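Side-chain contacts in membrane-bound protease PH1510 (Pyrococcus horikoshii, PDB 6M4B), which cleaves proteins as a membrane-bound serine protease, preferring sites near hydrophobic or aromatic residues, and degrades casein and the stomatin homolog PH1511 in vitro: residues A55-V60 against T126-A131; G85-L90 against E149-D154. The protein carries 1 engineered substitution. All blocks are in the same frame, centred on the assembly; numbering follows the deposited sequence.

Contact 1 (A55-V60 against T126-A131); sequences AMMNIV and TNYFIA
The methyl group of Met57 does most of the work here, reaching the neighbouring rims of Tyr128 and Phe129, where it touches both CE1 atoms. Its CE lies 3.6 Å from Phe129 CE1, approaching that ring at a slant, and 3.8 Å from Tyr128 CE1, where it sits at the ring edge and in the ring plane. Beyond CG the Met57 chain is stretched out: chi2 -178° carries the sulfur straight out from the helix, and chi3 -150° continues the chain to the methyl. Tyr128 comes from the opposite direction, presenting its CE1 edge to the methyl, with Tyr128 OH 4.1 Å from Met57 CE. Met56 behaves differently. Its chain folds at both chi2 and chi3, and its CE arrives near the plane of the Phe129 ring, at the edge, 4.2 Å from CE1.

The axes of the two segments run at 16° to each other and stay 14.2 Å apart, so the contact is made by the far ends of long side chains. Both helices belong to the ClpP/crotonase-like fold of the N-terminal protease domain: helix 53-64 follows strand 41-47 of the parallel sheet, and helix 123-139 carries the active-site Lys124 near its start.

Within the second helix the two rings also brace each other, Tyr128 CD1 standing 4.2 Å above the Phe129 plane, over its centre. Tyr132, one turn further along, touches both methionines, while Tyr87 of helix 84-90 touches Met56 and Phe129. On the dimer side, Met57 packs on Gln61 of the second subunit and Tyr128 on Glu139 of that subunit.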
loop_
_atom_site.group_PDB
_atom_site.type_symbol
_atom_site.label_atom_id
_atom_site.label_comp_id
_atom_site.label_asym_id
_atom_site.label_seq_id
_atom_site.Cartn_x
_atom_site.Cartn_y
_atom_site.Cartn_z
ATOM N N ALA A 55 11.000 4.307 -2.152
ATOM C CA ALA A 55 11.511 4.067 -0.824
ATOM C C ALA A 55 10.418 4.453 0.207
ATOM O O ALA A 55 10.181 3.689 1.113
ATOM C CB ALA A 55 12.801 4.833 -0.585
ATOM N N MET A 56 9.745 5.592 -0.011
ATOM C CA MET A 56 8.605 5.997 0.828
ATOM C C MET A 56 7.540 4.905 0.921
ATOM O O MET A 56 7.124 4.553 2.014
ATOM C CB MET A 56 8.035 7.306 0.321
ATOM C CG MET A 56 6.744 7.752 0.966
ATOM S SD MET A 56 5.261 7.070 0.177
ATOM C CE MET A 56 5.224 8.169 -1.241
ATOM N N MET A 57 7.171 4.308 -0.216
ATOM C CA MET A 57 6.143 3.270 -0.249
ATOM C C MET A 57 6.545 2.031 0.494
ATOM O O MET A 57 5.728 1.513 1.221
ATOM C CB MET A 57 5.676 2.955 -1.687
ATOM C CG MET A 57 4.738 4.040 -2.220
ATOM S SD MET A 57 4.157 3.665 -3.849
ATOM C CE MET A 57 3.903 5.259 -4.555
ATOM N N ASN A 58 7.800 1.600 0.372
ATOM C CA ASN A 58 8.292 0.463 1.155
ATOM C C ASN A 58 8.390 0.810 2.637
ATOM O O ASN A 58 8.067 -0.040 3.471
ATOM C CB ASN A 58 9.672 -0.035 0.667
ATOM C CG ASN A 58 9.659 -0.485 -0.796
ATOM O OD1 ASN A 58 8.720 -1.129 -1.256
ATOM N ND2 ASN A 58 10.714 -0.146 -1.523
ATOM N N ILE A 59 8.757 2.068 2.963
ATOM C CA ILE A 59 8.745 2.479 4.365
ATOM C C ILE A 59 7.309 2.444 4.888
ATOM O O ILE A 59 7.018 1.825 5.916
ATOM C CB ILE A 59 9.349 3.865 4.581
ATOM C CG1 ILE A 59 10.834 3.824 4.236
ATOM C CG2 ILE A 59 9.128 4.309 6.041
ATOM C CD1 ILE A 59 11.502 5.197 4.211
ATOM N N VAL A 60 6.400 3.082 4.171
ATOM C CA VAL A 60 4.985 3.055 4.602
ATOM C C VAL A 60 4.501 1.622 4.850
ATOM O O VAL A 60 3.852 1.327 5.863
ATOM C CB VAL A 60 4.067 3.757 3.597
ATOM C CG1 VAL A 60 2.613 3.413 3.848
ATOM C CG2 VAL A 60 4.277 5.264 3.675
ATOM N N THR A 126 -0.064 12.355 -10.845
ATOM C CA THR A 126 -0.486 13.195 -9.767
ATOM C C THR A 126 -1.712 12.545 -9.132
ATOM O O THR A 126 -1.796 12.456 -7.920
ATOM C CB THR A 126 -0.757 14.637 -10.228
ATOM O OG1 THR A 126 0.439 15.186 -10.784
ATOM C CG2 THR A 126 -1.257 15.541 -9.070
ATOM N N ASN A 127 -2.658 12.119 -9.949
ATOM C CA ASN A 127 -3.887 11.532 -9.427
ATOM C C ASN A 127 -3.617 10.243 -8.690
ATOM O O ASN A 127 -4.314 9.937 -7.758
ATOM C CB ASN A 127 -4.955 11.316 -10.492
ATOM C CG ASN A 127 -5.548 12.629 -11.010
ATOM O OD1 ASN A 127 -5.592 13.646 -10.333
ATOM N ND2 ASN A 127 -5.972 12.599 -12.252
ATOM N N TYR A 128 -2.641 9.500 -9.158
ATOM C CA TYR A 128 -2.206 8.314 -8.490
ATOM C C TYR A 128 -1.746 8.610 -7.031
ATOM O O TYR A 128 -2.134 7.910 -6.094
ATOM C CB TYR A 128 -1.099 7.665 -9.302
ATOM C CG TYR A 128 -0.518 6.473 -8.641
ATOM C CD1 TYR A 128 0.524 6.619 -7.709
ATOM C CD2 TYR A 128 -0.987 5.218 -8.898
ATOM C CE1 TYR A 128 1.027 5.529 -7.044
ATOM C CE2 TYR A 128 -0.467 4.093 -8.238
ATOM C CZ TYR A 128 0.523 4.257 -7.314
ATOM O OH TYR A 128 1.088 3.160 -6.708
ATOM N N PHE A 129 -0.955 9.656 -6.882
ATOM C CA PHE A 129 -0.466 10.095 -5.599
ATOM C C PHE A 129 -1.548 10.646 -4.723
ATOM O O PHE A 129 -1.562 10.347 -3.522
ATOM C CB PHE A 129 0.735 11.058 -5.727
ATOM C CG PHE A 129 2.024 10.337 -5.925
ATOM C CD1 PHE A 129 2.547 9.563 -4.888
ATOM C CD2 PHE A 129 2.619 10.249 -7.180
ATOM C CE1 PHE A 129 3.695 8.798 -5.079
ATOM C CE2 PHE A 129 3.761 9.479 -7.379
ATOM C CZ PHE A 129 4.301 8.760 -6.328
ATOM N N ILE A 130 -2.500 11.338 -5.326
ATOM C CA ILE A 130 -3.686 11.792 -4.613
ATOM C C ILE A 130 -4.479 10.593 -4.102
ATOM O O ILE A 130 -4.830 10.560 -2.923
ATOM C CB ILE A 130 -4.584 12.684 -5.475
ATOM C CG1 ILE A 130 -3.877 14.024 -5.757
ATOM C CG2 ILE A 130 -5.910 12.941 -4.805
ATOM C CD1 ILE A 130 -4.558 14.902 -6.807
ATOM N N ALA A 131 -4.734 9.595 -4.943
ATOM C CA ALA A 131 -5.431 8.417 -4.458
ATOM C C ALA A 131 -4.638 7.755 -3.305
ATOM O O ALA A 131 -5.241 7.347 -2.307
ATOM C CB ALA A 131 -5.676 7.428 -5.574
#

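Contact 2 (G85-L90 against E149-D154); sequences GTYIAL and EFITKD
Thr86 OG1 hydrogen-bonds to the carbonyl O of Ala81 and takes a weak bond from Gly104 N, while the other branch of the same side chain, CG2, meets Phe150. With chi1 at -61° the hydroxyl lies beside the backbone N and CG2 lies anti to the backbone N, which sends the polar and apolar ends separate ways. Thr86 CG2 sits 3.4 Å from Phe150 CD2 and 3.5 Å from CE2, so it bears on one side bond of the ring, at a slant. Leu90, a turn later, brings CD1 to the edge of that ring, near its plane, 4.3 Å from Phe150 CE2.

Tyr87 and Ile151 make the second touch, their side chains crossing at about a right angle. Ile151 runs out extended (chi2 176°), placing its CD1 3.4 Å from Tyr87 OH, with CG1 behind it 4.0 Å from the same oxygen.

The last residue of helix 144-152 and the turn after it are tied to the substrate-binding Arg107: Thr152 O accepts a bond from NH1, and Asp154 OD1 one from N. Helix 84-90 lies with Ile88 and Ala89 against strand 70-74 of the parallel sheet, while Tyr87 and Leu90 touch helix 123-139 at Ile133.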
loop_
_atom_site.group_PDB
_atom_site.type_symbol
_atom_site.label_atom_id
_atom_site.label_comp_id
_atom_site.label_asym_id
_atom_site.label_seq_id
_atom_site.Cartn_x
_atom_site.Cartn_y
_atom_site.Cartn_z
ATOM N N GLY A 85 7.959 12.553 3.246
ATOM C CA GLY A 85 7.877 12.458 4.691
ATOM C C GLY A 85 6.457 12.529 5.232
ATOM O O GLY A 85 6.182 11.959 6.299
ATOM N N THR A 86 5.581 13.284 4.539
ATOM C CA THR A 86 4.204 13.414 4.946
ATOM C C THR A 86 3.483 12.077 4.908
ATOM O O THR A 86 2.723 11.767 5.818
ATOM C CB THR A 86 3.521 14.407 4.056
ATOM O OG1 THR A 86 4.178 15.680 4.210
ATOM C CG2 THR A 86 2.090 14.569 4.407
ATOM N N TYR A 87 3.779 11.272 3.871
ATOM C CA TYR A 87 3.191 9.974 3.658
ATOM C C TYR A 87 3.648 8.981 4.746
ATOM O O TYR A 87 2.860 8.183 5.211
ATOM C CB TYR A 87 3.582 9.383 2.274
ATOM C CG TYR A 87 3.090 10.156 1.030
ATOM C CD1 TYR A 87 3.731 11.315 0.586
ATOM C CD2 TYR A 87 2.037 9.670 0.254
ATOM C CE1 TYR A 87 3.316 11.974 -0.559
ATOM C CE2 TYR A 87 1.649 10.303 -0.896
ATOM C CZ TYR A 87 2.293 11.441 -1.305
ATOM O OH TYR A 87 1.893 12.072 -2.419
ATOM N N ILE A 88 4.918 9.046 5.144
ATOM C CA ILE A 88 5.446 8.202 6.219
ATOM C C ILE A 88 4.651 8.490 7.481
ATOM O O ILE A 88 4.152 7.582 8.118
ATOM C CB ILE A 88 6.970 8.460 6.420
ATOM C CG1 ILE A 88 7.777 8.013 5.172
ATOM C CG2 ILE A 88 7.540 7.709 7.635
ATOM C CD1 ILE A 88 9.209 8.522 5.123
ATOM N N ALA A 89 4.469 9.776 7.780
ATOM C CA ALA A 89 3.640 10.177 8.890
ATOM C C ALA A 89 2.186 9.694 8.776
ATOM O O ALA A 89 1.708 8.996 9.700
ATOM C CB ALA A 89 3.665 11.674 9.052
ATOM N N LEU A 90 1.507 9.989 7.649
ATOM C CA LEU A 90 0.128 9.516 7.452
ATOM C C LEU A 90 -0.048 8.019 7.463
ATOM O O LEU A 90 -1.136 7.521 7.790
ATOM C CB LEU A 90 -0.504 10.110 6.205
ATOM C CG LEU A 90 -0.634 11.610 6.224
ATOM C CD1 LEU A 90 -0.992 12.101 4.838
ATOM C CD2 LEU A 90 -1.704 12.025 7.229
ATOM N N GLU A 149 -5.045 18.229 -0.317
ATOM C CA GLU A 149 -4.470 19.558 -0.483
ATOM C C GLU A 149 -2.981 19.658 -0.298
ATOM O O GLU A 149 -2.358 20.538 -0.900
ATOM C CB GLU A 149 -5.189 20.584 0.359
ATOM C CG GLU A 149 -6.696 20.669 0.044
ATOM C CD GLU A 149 -7.416 21.665 0.926
ATOM O OE1 GLU A 149 -6.749 22.391 1.660
ATOM O OE2 GLU A 149 -8.637 21.767 0.849
ATOM N N PHE A 150 -2.367 18.780 0.489
ATOM C CA PHE A 150 -0.923 18.791 0.528
ATOM C C PHE A 150 -0.343 18.685 -0.892
ATOM O O PHE A 150 0.796 19.091 -1.122
ATOM C CB PHE A 150 -0.323 17.619 1.343
ATOM C CG PHE A 150 -0.626 17.619 2.826
ATOM C CD1 PHE A 150 -0.879 18.791 3.533
ATOM C CD2 PHE A 150 -0.671 16.392 3.524
ATOM C CE1 PHE A 150 -1.133 18.772 4.891
ATOM C CE2 PHE A 150 -0.918 16.359 4.893
ATOM C CZ PHE A 150 -1.125 17.557 5.587
ATOM N N ILE A 151 -1.056 18.002 -1.775
ATOM C CA ILE A 151 -0.630 17.813 -3.139
ATOM C C ILE A 151 -1.193 18.953 -3.997
ATOM O O ILE A 151 -0.432 19.647 -4.653
ATOM C CB ILE A 151 -1.083 16.431 -3.711
ATOM C CG1 ILE A 151 -0.273 15.310 -3.093
ATOM C CG2 ILE A 151 -0.954 16.363 -5.236
ATOM C CD1 ILE A 151 -0.707 13.923 -3.502
ATOM N N THR A 152 -2.516 19.123 -4.007
ATOM C CA THR A 152 -3.140 19.989 -5.010
ATOM C C THR A 152 -2.827 21.481 -4.786
ATOM O O THR A 152 -2.823 22.244 -5.727
ATOM C CB THR A 152 -4.646 19.834 -5.033
ATOM O OG1 THR A 152 -5.164 20.134 -3.725
ATOM C CG2 THR A 152 -5.043 18.410 -5.505
ATOM N N LYS A 153 -2.591 21.877 -3.535
ATOM C CA LYS A 153 -2.253 23.244 -3.158
ATOM C C LYS A 153 -0.830 23.352 -2.651
ATOM O O LYS A 153 -0.366 24.427 -2.349
ATOM C CB LYS A 153 -3.260 23.719 -2.111
ATOM C CG LYS A 153 -4.594 23.953 -2.761
ATOM C CD LYS A 153 -5.773 24.331 -1.888
ATOM C CE LYS A 153 -7.063 24.090 -2.680
ATOM N NZ LYS A 153 -8.167 25.074 -2.429
ATOM N N ASP A 154 -0.104 22.250 -2.582
ATOM C CA ASP A 154 1.201 22.242 -1.912
ATOM C C ASP A 154 1.098 22.743 -0.444
ATOM O O ASP A 154 2.035 23.306 0.112
ATOM C CB ASP A 154 2.230 23.057 -2.735
ATOM C CG ASP A 154 3.629 22.544 -2.566
ATOM O OD1 ASP A 154 3.799 21.319 -2.397
ATOM O OD2 ASP A 154 4.596 23.348 -2.590
#

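Contacts 1 and 2 have centres about 10 Å apart and meet through Tyr87 and Ile151. Met56 SD packs 3.5 Å from Tyr87 CB, Phe129 CD1 comes within 3.6 Å of Tyr87 OH, and Ile151 CD1 lies 3.6 Å from the backbone C of Phe129. Together they join four helices beside the catalytic site. Side chains of Phe129 and Pro108 are about 4 Å apart, and those of Thr86 and Cys106 about 3 Å, Pro108 and Cys106 being the substrate-binding residues of these pairs. Thr86 is also about 6 Å, side chain to side chain, from Ala83, the engineered replacement of the nucleophile, whose active-site partner Lys124 precedes 126-131 on the same helix.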